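Local coordinates for putative sortase (Streptococcus pneumoniae, PDB 2W1K), which is a class C sortase, a transpeptidase that probably joins pilin subunits into the covalently linked pilus fibre of the pneumococcus, at residues M148-I153 / L185-E190; P70-M75 / R123-L128. All coordinates share one frame; numbering follows the deposited sequence. Where two conformers were deposited one is given.

Interaction 1: M148-I153 / L185-E190; sequences MDTEII and LLVNFE
N188 reaches across to strand 148-153 with its amide nitrogen, and ND2 is gripped by two carboxylates. N188 ND2 bonds D149 OD1 at 2.7 Å, nearly straight, although the carboxylate is turned 79° to the amide plane. The second bond, to the anti lone pair of E151 OE2, is more bent (140° at the hydrogen). D149 turns its CG between its own backbone N and carbonyl carbon (chi1 67°), which brings OD1 to ND2 in the plane of the N188 amide. Beneath lies an antiparallel ladder, regular from T150 to I152, with L186 N to E151 O at 2.7 Å; a classic beta bulge puts both M148 and D149 opposite N188. L186 and N188 form the buried centre: L186 CD1 lies 4.0 Å from I153 CD1, while CD2 lies beside the E151 carboxylate. L185 and V187 are buried too, whereas D149, T150 and I152 of the partner strand are exposed, I152 CD1 touching L185 CD1 at 3.7 Å. R107 binds both E151 OE2 and N188 OD1, and T171 also bonds N188 OD1, so the buried amide is satisfied at both ends and the arginine probably offsets the charge of E151.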
# COMPACT_ATOMS: atom_id res chain seq x y z
N MET A 148 -8.64 9.61 6.83
CA MET A 148 -9.64 10.60 6.48
C MET A 148 -11.08 10.07 6.59
O MET A 148 -11.93 10.73 7.23
CB MET A 148 -9.45 11.10 5.05
CG MET A 148 -8.17 11.83 4.78
SD MET A 148 -8.09 13.47 5.55
CE MET A 148 -7.35 13.11 7.16
N ASP A 149 -11.39 8.91 5.98
CA ASP A 149 -12.78 8.45 5.96
C ASP A 149 -12.79 6.99 5.45
O ASP A 149 -11.71 6.43 5.15
CB ASP A 149 -13.71 9.39 5.13
CG ASP A 149 -13.38 9.37 3.63
OD1 ASP A 149 -12.70 8.44 3.14
OD2 ASP A 149 -13.75 10.32 2.91
N THR A 150 -13.98 6.38 5.37
CA THR A 150 -14.13 5.01 4.90
C THR A 150 -15.32 4.86 3.96
O THR A 150 -16.20 5.68 3.88
CB THR A 150 -14.21 4.02 6.08
OG1 THR A 150 -15.49 4.16 6.71
CG2 THR A 150 -13.19 4.39 7.14
N GLU A 151 -15.31 3.79 3.20
CA GLU A 151 -16.47 3.40 2.40
C GLU A 151 -16.66 1.93 2.39
O GLU A 151 -15.70 1.16 2.59
CB GLU A 151 -16.26 3.82 0.95
CG GLU A 151 -15.65 5.13 0.86
CD GLU A 151 -15.17 5.46 -0.56
OE1 GLU A 151 -15.97 5.26 -1.50
OE2 GLU A 151 -14.01 5.93 -0.72
N ILE A 152 -17.89 1.51 2.14
CA ILE A 152 -18.18 0.10 1.86
C ILE A 152 -18.56 0.03 0.39
O ILE A 152 -19.35 0.84 -0.08
CB ILE A 152 -19.27 -0.51 2.75
CG1 ILE A 152 -18.81 -0.52 4.19
CG2 ILE A 152 -19.63 -1.94 2.27
CD1 ILE A 152 -17.73 -1.48 4.42
N ILE A 153 -17.94 -0.88 -0.37
CA ILE A 153 -18.37 -0.95 -1.78
C ILE A 153 -18.66 -2.38 -2.17
O ILE A 153 -18.27 -3.28 -1.43
CB ILE A 153 -17.33 -0.30 -2.73
CG1 ILE A 153 -16.06 -1.22 -2.86
CG2 ILE A 153 -17.11 1.18 -2.28
CD1 ILE A 153 -15.13 -0.79 -3.97
N LEU A 185 -14.41 -3.27 2.32
CA LEU A 185 -14.13 -2.08 3.13
C LEU A 185 -12.95 -1.20 2.57
O LEU A 185 -11.80 -1.64 2.38
CB LEU A 185 -13.90 -2.47 4.60
CG LEU A 185 -13.46 -1.34 5.57
CD1 LEU A 185 -14.46 -0.19 5.60
CD2 LEU A 185 -13.26 -1.88 6.97
N LEU A 186 -13.23 0.06 2.35
CA LEU A 186 -12.17 1.00 1.95
C LEU A 186 -11.89 1.98 3.06
O LEU A 186 -12.78 2.66 3.47
CB LEU A 186 -12.61 1.83 0.76
CG LEU A 186 -12.50 1.35 -0.69
CD1 LEU A 186 -12.66 -0.14 -0.94
CD2 LEU A 186 -13.29 2.21 -1.71
N VAL A 187 -10.63 2.13 3.45
CA VAL A 187 -10.22 3.14 4.38
C VAL A 187 -9.23 4.09 3.64
O VAL A 187 -8.17 3.66 3.17
CB VAL A 187 -9.52 2.45 5.62
CG1 VAL A 187 -9.24 3.49 6.66
CG2 VAL A 187 -10.42 1.29 6.26
N ASN A 188 -9.60 5.37 3.48
CA ASN A 188 -8.82 6.39 2.78
C ASN A 188 -7.94 7.17 3.71
O ASN A 188 -8.37 7.56 4.84
CB ASN A 188 -9.74 7.31 1.96
CG ASN A 188 -10.68 6.46 1.08
OD1 ASN A 188 -10.21 5.61 0.35
ND2 ASN A 188 -12.00 6.58 1.29
N PHE A 189 -6.72 7.40 3.26
CA PHE A 189 -5.77 8.14 4.04
C PHE A 189 -5.22 9.29 3.17
O PHE A 189 -4.95 9.06 2.00
CB PHE A 189 -4.57 7.23 4.33
CG PHE A 189 -4.82 6.19 5.39
CD1 PHE A 189 -5.52 4.99 5.07
CD2 PHE A 189 -4.34 6.37 6.70
CE1 PHE A 189 -5.75 4.00 6.08
CE2 PHE A 189 -4.55 5.38 7.68
CZ PHE A 189 -5.24 4.20 7.36
N GLU A 190 -5.00 10.50 3.74
CA GLU A 190 -4.44 11.59 2.95
C GLU A 190 -2.96 11.77 3.37
O GLU A 190 -2.60 11.62 4.54
CB GLU A 190 -5.22 12.94 3.14
CG GLU A 190 -4.78 13.95 2.07
CD GLU A 190 -5.61 15.30 2.05
OE1 GLU A 190 -6.41 15.46 2.96
OE2 GLU A 190 -5.45 16.15 1.12

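Interaction 2: P70-M75 / R123-L128; sequences PSLEIM and RHLDQL
S71 and L72, at the end of the 3-10 turn 70-72, meet the loop 123-128 through side chains, with no hydrogen bond between the two segments. S71 makes the lighter touch: its OG lies 4.0 Å from L128 CD2 and has a weak hydrogen bond to D132. L72 carries most of the contact, pushing its forked end against H124, L125, Q127 and L128 around the second 3-10 turn. Its CG stands anti to the carbonyl carbon (chi1 -72°), which turns the fork toward the loop. L72 CD1 meets the two leucines, 3.7 Å from L128 CG and 3.9 Å from L125 CD2; the side chains of L72 and L128 cross at about a right angle, so the methyl bears on the branch point of L128. L72 CD1 also comes within 3.5 Å of H124 O, a carbonyl already used by Q127 N in a backbone bond that closes the turn. L72 CD2 turns to Q127, 3.7 Å from Q127 NE2, and lies 4.3 Å from H124 CB. Beyond L72 the chain bends at E73 and enters strand 74-80, where E73 and I74 together face I69 in a G1 beta bulge. I74 turns inward onto I69 of strand 65-69, which also receives L128. The contact thus joins the hairpin turn between strands 65-69 and 74-80 to the long connection between strands 106-111 and 133-137. Behind that connection, L125 packs on L172 and T174 of strand 168-176, while L128 lies against V187 and F189 of strand 183-196.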
# COMPACT_ATOMS: atom_id res chain seq x y z
N PRO A 70 0.78 1.97 13.30
CA PRO A 70 1.10 1.72 14.70
C PRO A 70 -0.13 1.52 15.57
O PRO A 70 -0.12 0.64 16.46
CB PRO A 70 1.94 2.97 15.15
CG PRO A 70 2.55 3.51 13.77
CD PRO A 70 1.45 3.18 12.75
N SER A 71 -1.18 2.28 15.31
CA SER A 71 -2.27 2.17 16.23
C SER A 71 -2.93 0.80 16.12
O SER A 71 -3.68 0.47 16.95
CB SER A 71 -3.23 3.36 16.09
OG SER A 71 -3.94 3.32 14.85
N LEU A 72 -2.61 -0.00 15.11
CA LEU A 72 -3.20 -1.34 14.93
C LEU A 72 -2.11 -2.41 15.05
O LEU A 72 -2.34 -3.58 14.78
CB LEU A 72 -3.81 -1.47 13.52
CG LEU A 72 -5.10 -0.72 13.18
CD1 LEU A 72 -5.78 -0.94 11.80
CD2 LEU A 72 -6.11 -0.85 14.39
N GLU A 73 -0.90 -1.98 15.41
CA GLU A 73 0.30 -2.77 15.36
C GLU A 73 0.40 -3.56 14.07
O GLU A 73 0.71 -4.72 14.07
CB GLU A 73 0.40 -3.64 16.57
CG GLU A 73 0.47 -2.74 17.81
CD GLU A 73 0.53 -3.52 19.10
OE1 GLU A 73 -0.06 -4.60 19.12
OE2 GLU A 73 1.18 -3.04 20.08
N ILE A 74 0.25 -2.87 12.97
CA ILE A 74 0.48 -3.45 11.66
C ILE A 74 1.80 -2.96 11.10
O ILE A 74 2.01 -1.72 11.02
CB ILE A 74 -0.63 -2.99 10.73
CG1 ILE A 74 -1.97 -3.58 11.23
CG2 ILE A 74 -0.35 -3.44 9.21
CD1 ILE A 74 -3.23 -3.05 10.42
N MET A 75 2.68 -3.89 10.73
CA MET A 75 3.93 -3.53 10.09
C MET A 75 4.23 -4.60 9.02
O MET A 75 4.63 -5.67 9.38
CB MET A 75 5.04 -3.45 11.16
CG MET A 75 6.44 -3.06 10.66
SD MET A 75 7.82 -3.02 11.85
CE MET A 75 7.15 -2.33 13.40
N ARG A 123 -7.21 -7.50 9.36
CA ARG A 123 -8.39 -7.95 10.17
C ARG A 123 -9.13 -6.75 10.77
O ARG A 123 -10.42 -6.64 10.74
CB ARG A 123 -7.94 -8.88 11.30
CG ARG A 123 -9.12 -9.69 11.91
CD ARG A 123 -8.58 -10.91 12.61
NE ARG A 123 -7.90 -11.81 11.65
CZ ARG A 123 -7.23 -12.90 12.02
NH1 ARG A 123 -7.15 -13.24 13.32
NH2 ARG A 123 -6.66 -13.68 11.09
N HIS A 124 -8.33 -5.81 11.28
CA HIS A 124 -8.82 -4.69 12.12
C HIS A 124 -8.90 -3.26 11.54
O HIS A 124 -9.01 -2.27 12.28
CB HIS A 124 -7.96 -4.58 13.39
CG HIS A 124 -7.88 -5.88 14.16
ND1 HIS A 124 -9.01 -6.47 14.74
CD2 HIS A 124 -6.83 -6.68 14.48
CE1 HIS A 124 -8.63 -7.58 15.36
NE2 HIS A 124 -7.33 -7.74 15.19
N LEU A 125 -8.90 -3.12 10.25
CA LEU A 125 -9.03 -1.78 9.67
C LEU A 125 -10.26 -1.05 10.14
O LEU A 125 -10.34 0.19 10.05
CB LEU A 125 -9.14 -1.94 8.16
CG LEU A 125 -7.80 -2.13 7.46
CD1 LEU A 125 -7.88 -1.96 5.94
CD2 LEU A 125 -6.80 -1.27 8.01
N ASP A 126 -11.27 -1.80 10.59
CA ASP A 126 -12.58 -1.14 10.95
C ASP A 126 -12.45 -0.32 12.25
O ASP A 126 -13.28 0.51 12.55
CB ASP A 126 -13.70 -2.17 11.11
CG ASP A 126 -13.36 -3.22 12.14
OD1 ASP A 126 -12.44 -4.03 11.96
OD2 ASP A 126 -13.98 -3.25 13.20
N GLN A 127 -11.37 -0.55 13.00
CA GLN A 127 -11.06 0.23 14.19
C GLN A 127 -10.44 1.64 14.03
O GLN A 127 -10.38 2.39 15.01
CB GLN A 127 -10.10 -0.59 14.98
CG GLN A 127 -10.79 -1.74 15.64
CD GLN A 127 -9.84 -2.67 16.35
OE1 GLN A 127 -10.15 -3.83 16.55
NE2 GLN A 127 -8.65 -2.16 16.73
N LEU A 128 -9.92 1.96 12.83
CA LEU A 128 -9.23 3.17 12.54
C LEU A 128 -10.17 4.33 12.71
O LEU A 128 -11.35 4.23 12.28
CB LEU A 128 -8.71 3.14 11.10
CG LEU A 128 -7.48 2.25 10.91
CD1 LEU A 128 -7.25 1.95 9.40
CD2 LEU A 128 -6.30 2.94 11.61

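In the fold
Both contacts are partly buried and lie within the sortase domain, their centres 13 Å apart. Interaction 1 is a strand pairing within the sheet, 597 Å² of buried surface held by backbone bonds and a charged and amide network. Interaction 2 is smaller, 227 Å², and joins two turns through van der Waals contact focused on one leucine. They meet chiefly at L128, with L125 and D126 also touching the strand: L128 CD1 reaches F189 CZ at 3.6 Å and V187 CG1 at 3.7 Å, so the loop 123-128 links the hairpin turn to one face of strand 185-190. The polar network of N188 occupies the other face of that strand, while V187 and F189 supply the apolar surface on which the loop rests.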